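PDB 7D34: ATP-dependent Clp protease adapter protein CLPS1, chloroplastic from Arabidopsis thaliana, which acts as a small adapter of the chloroplast Clp protease system, modulating the CLPC chaperone and probably taking part in substrate selection. Local coordinates for residues A[19-24]-A[31-36]; A[37-42]-A[47-52]; A[61-66]-A[73-78]. All blocks are in the same frame, centred on the assembly; numbering follows the deposited sequence.

Contact 1 of 3, residues A[19-24]-A[31-36]; sequences YVVQVL and MTVDNA. With PHE (phenylalanine), chain D.
A36, the residue on which V21 and L24 of helix 17-27 settle, lies in the first turn of helix 33-46, a turn closed by T32 at the N-cap: T32 OG1 accepts from N35 N at 2.9 Å, with an N-H...O angle of 167°. The backbone reinforces it, since A36 N donates to T32 O. Across the contact the methyl of A36 faces helix 17-27, and V21 CG1 meets A36 CB at 3.6 Å. A chi1 of 177° swings V21 CG1 away from its own backbone N and out to A36 CB, and the same methyl brushes V33 CG2 at 4.2 Å. One turn on, L24 lays CB against A36 CB at 4.1 Å, while L24 CD1 reaches A36 O at 3.6 Å. M31, just before the cap, passes its CG 3.8 Å from L24 O and bends onward to I39. The next face of helix 17-27 belongs to the N-degron pocket: V20 CG2 touches CD1 of the bound phenylalanine at 3.5 Å. The helices and the loop before the second meet through aliphatic groups, with A36 central; across the contact carbon alone approaches the carbonyl oxygens of L24 and A36, so the junction depends on close fit.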
# COMPACT_ATOMS: atom_id res chain seq x y z
N TYR A 19 8.16 -16.99 0.79
CA TYR A 19 8.56 -16.73 2.17
C TYR A 19 7.90 -15.47 2.73
O TYR A 19 7.42 -15.47 3.87
CB TYR A 19 10.09 -16.58 2.29
CG TYR A 19 10.56 -16.36 3.72
CD1 TYR A 19 10.44 -17.37 4.66
CD2 TYR A 19 11.07 -15.13 4.14
CE1 TYR A 19 10.85 -17.17 5.95
CE2 TYR A 19 11.47 -14.92 5.40
CZ TYR A 19 11.37 -15.94 6.32
OH TYR A 19 11.79 -15.67 7.59
N VAL A 20 7.90 -14.38 1.95
CA VAL A 20 7.23 -13.15 2.36
C VAL A 20 5.80 -13.46 2.78
O VAL A 20 5.32 -13.02 3.84
CB VAL A 20 7.27 -12.10 1.24
CG1 VAL A 20 6.48 -10.88 1.64
CG2 VAL A 20 8.69 -11.67 0.86
N VAL A 21 5.08 -14.24 1.96
CA VAL A 21 3.70 -14.59 2.27
C VAL A 21 3.61 -15.38 3.57
O VAL A 21 2.71 -15.14 4.39
CB VAL A 21 3.09 -15.38 1.10
CG1 VAL A 21 1.68 -15.84 1.38
CG2 VAL A 21 3.04 -14.47 -0.08
N GLN A 22 4.50 -16.36 3.76
CA GLN A 22 4.45 -17.16 4.98
C GLN A 22 4.68 -16.32 6.23
O GLN A 22 4.01 -16.52 7.25
CB GLN A 22 5.45 -18.31 4.91
CG GLN A 22 5.13 -19.30 3.81
CD GLN A 22 6.24 -20.28 3.51
OE1 GLN A 22 7.37 -20.12 3.96
NE2 GLN A 22 5.91 -21.34 2.78
N VAL A 23 5.65 -15.41 6.19
CA VAL A 23 5.92 -14.55 7.34
C VAL A 23 4.69 -13.71 7.66
O VAL A 23 4.28 -13.58 8.83
CB VAL A 23 7.14 -13.66 7.07
CG1 VAL A 23 7.33 -12.67 8.22
CG2 VAL A 23 8.40 -14.49 6.91
N LEU A 24 4.09 -13.09 6.64
CA LEU A 24 2.91 -12.27 6.91
C LEU A 24 1.85 -13.09 7.62
O LEU A 24 1.23 -12.64 8.59
CB LEU A 24 2.33 -11.70 5.62
CG LEU A 24 3.18 -10.60 4.98
CD1 LEU A 24 2.77 -10.28 3.54
CD2 LEU A 24 3.17 -9.35 5.88
N MET A 31 -4.60 -12.62 9.31
CA MET A 31 -4.12 -12.54 7.94
C MET A 31 -4.47 -13.78 7.14
O MET A 31 -4.21 -14.91 7.56
CB MET A 31 -2.61 -12.30 7.94
CG MET A 31 -1.95 -12.32 6.58
SD MET A 31 -2.33 -10.90 5.54
CE MET A 31 -1.66 -9.65 6.57
N THR A 32 -5.11 -13.57 5.99
CA THR A 32 -5.44 -14.64 5.07
C THR A 32 -4.33 -14.79 4.05
O THR A 32 -3.55 -13.86 3.80
CB THR A 32 -6.78 -14.36 4.37
OG1 THR A 32 -6.61 -13.28 3.44
CG2 THR A 32 -7.91 -14.02 5.38
N VAL A 33 -4.25 -15.97 3.44
CA VAL A 33 -3.28 -16.13 2.37
C VAL A 33 -3.60 -15.20 1.21
O VAL A 33 -2.69 -14.76 0.50
CB VAL A 33 -3.22 -17.60 1.94
CG1 VAL A 33 -4.44 -17.97 1.22
CG2 VAL A 33 -2.05 -17.85 1.07
N ASP A 34 -4.88 -14.93 0.98
CA ASP A 34 -5.30 -14.01 -0.08
C ASP A 34 -4.76 -12.60 0.17
O ASP A 34 -4.23 -11.95 -0.74
CB ASP A 34 -6.83 -14.02 -0.17
CG ASP A 34 -7.41 -15.43 -0.10
OD1 ASP A 34 -7.56 -16.05 -1.17
OD2 ASP A 34 -7.68 -15.92 1.01
N ASN A 35 -4.95 -12.09 1.40
CA ASN A 35 -4.43 -10.77 1.76
C ASN A 35 -2.91 -10.76 1.69
O ASN A 35 -2.32 -9.79 1.21
CB ASN A 35 -4.93 -10.37 3.14
CG ASN A 35 -4.67 -8.93 3.45
OD1 ASN A 35 -4.48 -8.15 2.52
ND2 ASN A 35 -4.68 -8.55 4.75
N ALA A 36 -2.26 -11.85 2.14
CA ALA A 36 -0.80 -11.88 2.19
C ALA A 36 -0.17 -11.79 0.80
O ALA A 36 0.85 -11.12 0.61
CB ALA A 36 -0.30 -13.18 2.83
N PHE D . 11.14 -8.64 -4.39
CA PHE D . 11.27 -10.03 -3.86
C PHE D . 11.71 -10.99 -4.97
O PHE D . 11.44 -10.76 -6.15
CB PHE D . 9.94 -10.48 -3.25
CG PHE D . 9.37 -9.52 -2.22
CD1 PHE D . 10.11 -9.16 -1.10
CD2 PHE D . 8.10 -8.98 -2.38
CE1 PHE D . 9.58 -8.27 -0.16
CE2 PHE D . 7.57 -8.10 -1.44
CZ PHE D . 8.32 -7.75 -0.32

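Contact 2 of 3, residues A[37-42]-A[47-52]; sequences VNIMQE and GLAVVI. With PHE (phenylalanine), chain D.
A helix-turn-strand unit of the ClpS fold forms this contact: helix 33-46 ends at G47, and the chain doubles back as strand 48-54, an outer strand of the three-stranded antiparallel sheet. The two axes come within 7.1 Å at 155°, so helix and strand run nearly antiparallel. G47 makes the reversal at a positive phi of 90°, where a CB would jam against the preceding carbonyl oxygen. Beyond it, A49 points its methyl at the helix and fits between two residues, 3.7 Å from E42 CB and 3.6 Å from I39 O. I39 is the main wedge. Its CG2, anti to the backbone N, meets V51 CG2 at 3.9 Å, and the longer branch, extended at chi2, sends CD1 to V51 O at 3.5 Å; the two side chains cross at about a right angle. V51 and I52 both pair with V7 of strand 5-10, a beta bulge that interrupts the alternation of the strand. With an alanine in place of I39, both branches are gone, and V51, A49 and M31 would probably be left facing a gap between helix and sheet. On another side of the helix, M40 lines the pocket of the bound phenylalanine: M40 CG lies 3.7 Å from its CD2 and M40 O 3.3 Å from its CE2. The carboxylate of E42 leads away from the strand, and N38 ND2 donates to E42 OE2 of the second subunit. The chemistry is therefore divided by face: I39, A49 and V51, with the CB of E42, pack helix against sheet, M40 is presented to the ligand, and the polar side chains N38 and E42 serve the subunit interface.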
# COMPACT_ATOMS: atom_id res chain seq x y z
N VAL A 37 -0.74 -12.52 -0.15
CA VAL A 37 -0.20 -12.48 -1.50
C VAL A 37 -0.38 -11.09 -2.08
O VAL A 37 0.47 -10.61 -2.83
CB VAL A 37 -0.83 -13.55 -2.41
CG1 VAL A 37 -0.32 -14.95 -2.04
CG2 VAL A 37 -2.38 -13.44 -2.44
N ASN A 38 -1.52 -10.43 -1.77
CA ASN A 38 -1.74 -9.06 -2.25
C ASN A 38 -0.68 -8.12 -1.73
O ASN A 38 -0.12 -7.31 -2.49
CB ASN A 38 -3.13 -8.51 -1.85
CG ASN A 38 -4.24 -8.99 -2.77
OD1 ASN A 38 -4.02 -9.91 -3.54
ND2 ASN A 38 -5.43 -8.37 -2.70
N ILE A 39 -0.41 -8.18 -0.43
CA ILE A 39 0.58 -7.32 0.20
C ILE A 39 1.95 -7.57 -0.42
O ILE A 39 2.66 -6.64 -0.80
CB ILE A 39 0.58 -7.53 1.73
CG1 ILE A 39 -0.80 -7.19 2.32
CG2 ILE A 39 1.61 -6.63 2.43
CD1 ILE A 39 -1.01 -7.48 3.82
N MET A 40 2.36 -8.82 -0.50
CA MET A 40 3.62 -9.14 -1.15
C MET A 40 3.67 -8.60 -2.59
O MET A 40 4.65 -7.94 -2.98
CB MET A 40 3.81 -10.64 -1.08
CG MET A 40 5.06 -11.07 -1.78
SD MET A 40 5.00 -11.38 -3.57
CE MET A 40 3.81 -12.68 -3.68
N GLN A 41 2.61 -8.84 -3.37
CA GLN A 41 2.53 -8.34 -4.75
C GLN A 41 2.70 -6.82 -4.78
O GLN A 41 3.52 -6.29 -5.55
CB GLN A 41 1.18 -8.76 -5.36
CG GLN A 41 1.22 -10.14 -6.05
CD GLN A 41 -0.14 -10.72 -6.29
OE1 GLN A 41 -1.14 -10.06 -6.06
NE2 GLN A 41 -0.19 -11.97 -6.73
N GLU A 42 2.01 -6.12 -3.89
CA GLU A 42 2.01 -4.66 -3.91
C GLU A 42 3.36 -4.09 -3.52
O GLU A 42 3.80 -3.09 -4.09
CB GLU A 42 0.94 -4.15 -2.94
CG GLU A 42 -0.45 -4.20 -3.54
CD GLU A 42 -0.52 -3.56 -4.96
OE1 GLU A 42 -0.53 -2.31 -5.06
OE2 GLU A 42 -0.58 -4.31 -5.96
N GLY A 47 7.26 -1.01 -4.37
CA GLY A 47 8.31 -0.74 -3.42
C GLY A 47 7.89 -0.80 -1.97
O GLY A 47 8.75 -0.94 -1.09
N LEU A 48 6.59 -0.69 -1.68
CA LEU A 48 6.11 -0.75 -0.30
C LEU A 48 4.62 -1.06 -0.32
O LEU A 48 3.94 -0.85 -1.32
CB LEU A 48 6.36 0.55 0.47
CG LEU A 48 5.47 1.76 0.18
CD1 LEU A 48 5.67 2.79 1.28
CD2 LEU A 48 5.77 2.40 -1.16
N ALA A 49 4.12 -1.57 0.80
CA ALA A 49 2.71 -1.89 0.91
C ALA A 49 2.26 -1.84 2.36
O ALA A 49 3.02 -2.16 3.27
CB ALA A 49 2.38 -3.26 0.31
N VAL A 50 1.00 -1.44 2.56
CA VAL A 50 0.41 -1.37 3.89
C VAL A 50 0.02 -2.78 4.31
O VAL A 50 -0.79 -3.44 3.65
CB VAL A 50 -0.79 -0.42 3.93
CG1 VAL A 50 -1.53 -0.53 5.28
CG2 VAL A 50 -0.32 1.00 3.59
N VAL A 51 0.57 -3.23 5.43
CA VAL A 51 0.29 -4.56 5.94
C VAL A 51 -1.00 -4.57 6.76
O VAL A 51 -1.88 -5.42 6.57
CB VAL A 51 1.47 -5.07 6.78
CG1 VAL A 51 1.10 -6.40 7.40
CG2 VAL A 51 2.68 -5.17 5.92
N ILE A 52 -1.11 -3.63 7.69
CA ILE A 52 -2.24 -3.53 8.60
C ILE A 52 -2.26 -2.13 9.19
O ILE A 52 -1.22 -1.47 9.30
CB ILE A 52 -2.16 -4.60 9.71
CG1 ILE A 52 -3.30 -4.46 10.72
CG2 ILE A 52 -0.80 -4.54 10.39
CD1 ILE A 52 -3.66 -5.77 11.42
N PHE D . 11.14 -8.64 -4.39
CA PHE D . 11.27 -10.03 -3.86
C PHE D . 11.71 -10.99 -4.97
O PHE D . 11.44 -10.76 -6.15
CB PHE D . 9.94 -10.48 -3.25
CG PHE D . 9.37 -9.52 -2.22
CD1 PHE D . 10.11 -9.16 -1.10
CD2 PHE D . 8.10 -8.98 -2.38
CE1 PHE D . 9.58 -8.27 -0.16
CE2 PHE D . 7.57 -8.10 -1.44
CZ PHE D . 8.32 -7.75 -0.32

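Contact 3 of 3, residues A[61-66]-A[73-78]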
# COMPACT_ATOMS: atom_id res chain seq x y z
N GLN A 61 4.97 -3.69 17.37
CA GLN A 61 5.18 -5.11 17.61
C GLN A 61 5.28 -5.87 16.29
O GLN A 61 6.26 -6.57 16.03
CB GLN A 61 4.03 -5.67 18.45
CG GLN A 61 4.31 -7.04 19.02
CD GLN A 61 3.09 -7.68 19.69
OE1 GLN A 61 2.02 -7.80 19.09
NE2 GLN A 61 3.26 -8.10 20.93
N HIS A 62 4.29 -5.67 15.43
CA HIS A 62 4.26 -6.37 14.16
C HIS A 62 5.44 -5.98 13.29
O HIS A 62 6.02 -6.85 12.61
CB HIS A 62 2.95 -6.01 13.47
CG HIS A 62 1.75 -6.49 14.22
ND1 HIS A 62 1.81 -7.49 15.15
CD2 HIS A 62 0.45 -6.11 14.15
CE1 HIS A 62 0.60 -7.72 15.64
NE2 HIS A 62 -0.24 -6.89 15.05
N CYS A 63 5.83 -4.70 13.29
CA CYS A 63 7.01 -4.30 12.53
C CYS A 63 8.25 -5.06 12.99
O CYS A 63 9.04 -5.53 12.17
CB CYS A 63 7.23 -2.78 12.63
SG CYS A 63 8.80 -2.10 11.92
N MET A 64 8.39 -5.23 14.31
CA MET A 64 9.53 -5.95 14.88
C MET A 64 9.46 -7.43 14.53
O MET A 64 10.48 -8.05 14.20
CB MET A 64 9.59 -5.69 16.38
CG MET A 64 9.76 -4.20 16.68
SD MET A 64 11.44 -3.59 16.56
CE MET A 64 11.60 -3.44 14.81
N GLN A 65 8.27 -8.02 14.60
CA GLN A 65 8.10 -9.42 14.24
C GLN A 65 8.48 -9.65 12.79
O GLN A 65 9.21 -10.61 12.48
CB GLN A 65 6.66 -9.83 14.52
CG GLN A 65 6.37 -10.09 16.00
CD GLN A 65 4.89 -10.02 16.31
OE1 GLN A 65 4.08 -9.59 15.47
NE2 GLN A 65 4.50 -10.45 17.52
N LEU A 66 8.08 -8.75 11.90
CA LEU A 66 8.49 -8.82 10.50
C LEU A 66 10.01 -8.75 10.36
O LEU A 66 10.64 -9.60 9.71
CB LEU A 66 7.82 -7.69 9.69
CG LEU A 66 6.29 -7.73 9.60
CD1 LEU A 66 5.79 -6.54 8.79
CD2 LEU A 66 5.80 -9.05 9.03
N SER A 73 10.51 -3.45 7.29
CA SER A 73 9.25 -2.90 7.77
C SER A 73 9.46 -1.58 8.51
O SER A 73 10.49 -1.37 9.16
CB SER A 73 8.55 -3.94 8.67
OG SER A 73 7.34 -3.44 9.22
N SER A 74 8.48 -0.69 8.38
CA SER A 74 8.45 0.58 9.09
C SER A 74 7.07 0.78 9.71
O SER A 74 6.10 0.13 9.31
CB SER A 74 8.82 1.74 8.15
OG SER A 74 8.00 1.70 6.99
N VAL A 75 7.00 1.67 10.69
CA VAL A 75 5.73 2.11 11.26
C VAL A 75 5.56 3.60 11.00
O VAL A 75 6.54 4.36 11.12
CB VAL A 75 5.65 1.81 12.77
CG1 VAL A 75 4.34 2.36 13.30
CG2 VAL A 75 5.83 0.30 13.06
N GLU A 76 4.34 4.03 10.72
CA GLU A 76 4.08 5.45 10.54
C GLU A 76 2.64 5.78 10.93
O GLU A 76 1.78 4.89 10.93
CB GLU A 76 4.31 5.89 9.10
CG GLU A 76 3.41 5.15 8.10
CD GLU A 76 3.72 5.58 6.67
OE1 GLU A 76 4.87 5.36 6.23
OE2 GLU A 76 2.83 6.17 5.98
N PRO A 77 2.36 7.04 11.27
CA PRO A 77 0.98 7.43 11.59
C PRO A 77 0.10 7.40 10.35
O PRO A 77 0.55 7.66 9.24
CB PRO A 77 1.12 8.86 12.13
CG PRO A 77 2.62 9.10 12.30
CD PRO A 77 3.29 8.18 11.35
N ASP A 78 -1.17 7.04 10.55
CA ASP A 78 -2.13 6.94 9.45
C ASP A 78 -2.74 8.32 9.18
O ASP A 78 -3.87 8.64 9.56
CB ASP A 78 -3.20 5.90 9.75
CG ASP A 78 -4.07 5.61 8.54
OD1 ASP A 78 -3.63 5.88 7.40
OD2 ASP A 78 -5.20 5.13 8.73
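S73 begins the packing of strand 72-77 on helix 56-68, set between C63 and L66. Its OG stands anti to the backbone N (chi1 177°), where L66 CD1 approaches it at 3.5 Å and I8 O of the adjoining strand is its hydrogen-bond partner. S73 O lies 3.3 Å from C63 SG; its hydrogen bond comes from R67 NH1. S74 turns its side chain from the helix, and its OG bonds to H10 NE2 beyond the contact. V75 comes back to the helix side: V75 CG2 presses on C63 CB at 3.4 Å, closer than usual for two carbons, while A59 and E60 also touch it. Past this point the strand parts from the helix. E76 OE2 forms salt bridges with R6 NH1 of its own chain and with R6 NH1 of the second subunit, and D78 OD1 adds one to R6 NH2. Helix and strand run at 170° with axes 7.7 Å apart. This is the return leg of a split beta-alpha-beta unit, in which strands 48-54 and 72-77 flank strand 5-10. The small side chains of C63 and S73 are consistent with the short distance between helix and strand, and the hydroxyl and carbonyl of S73 have their polar needs met by I8 and R67 even though they face a largely apolar helix surface.

In the fold
Contacts 1 and 2 share helix 33-46 and have centres about 9 Å apart. They join where M31 CE packs on I39 CD1 at 3.6 Å and where V20 CG1 meets M40 CG at 3.7 Å; this second pair is also part of the wall of the pocket, whose phenylalanine is hydrogen-bonded by N11, D12 and H44. Contact 3 stands farther off, its centre about 16 Å from that of contact 1 and 13 Å from that of contact 2. L66 links it to helix 17-27, with L66 CD2 4.1 Å from L24 CD2. Contacts 2 and 3 attach helices to the two outer strands of one sheet, and both reach the second subunit.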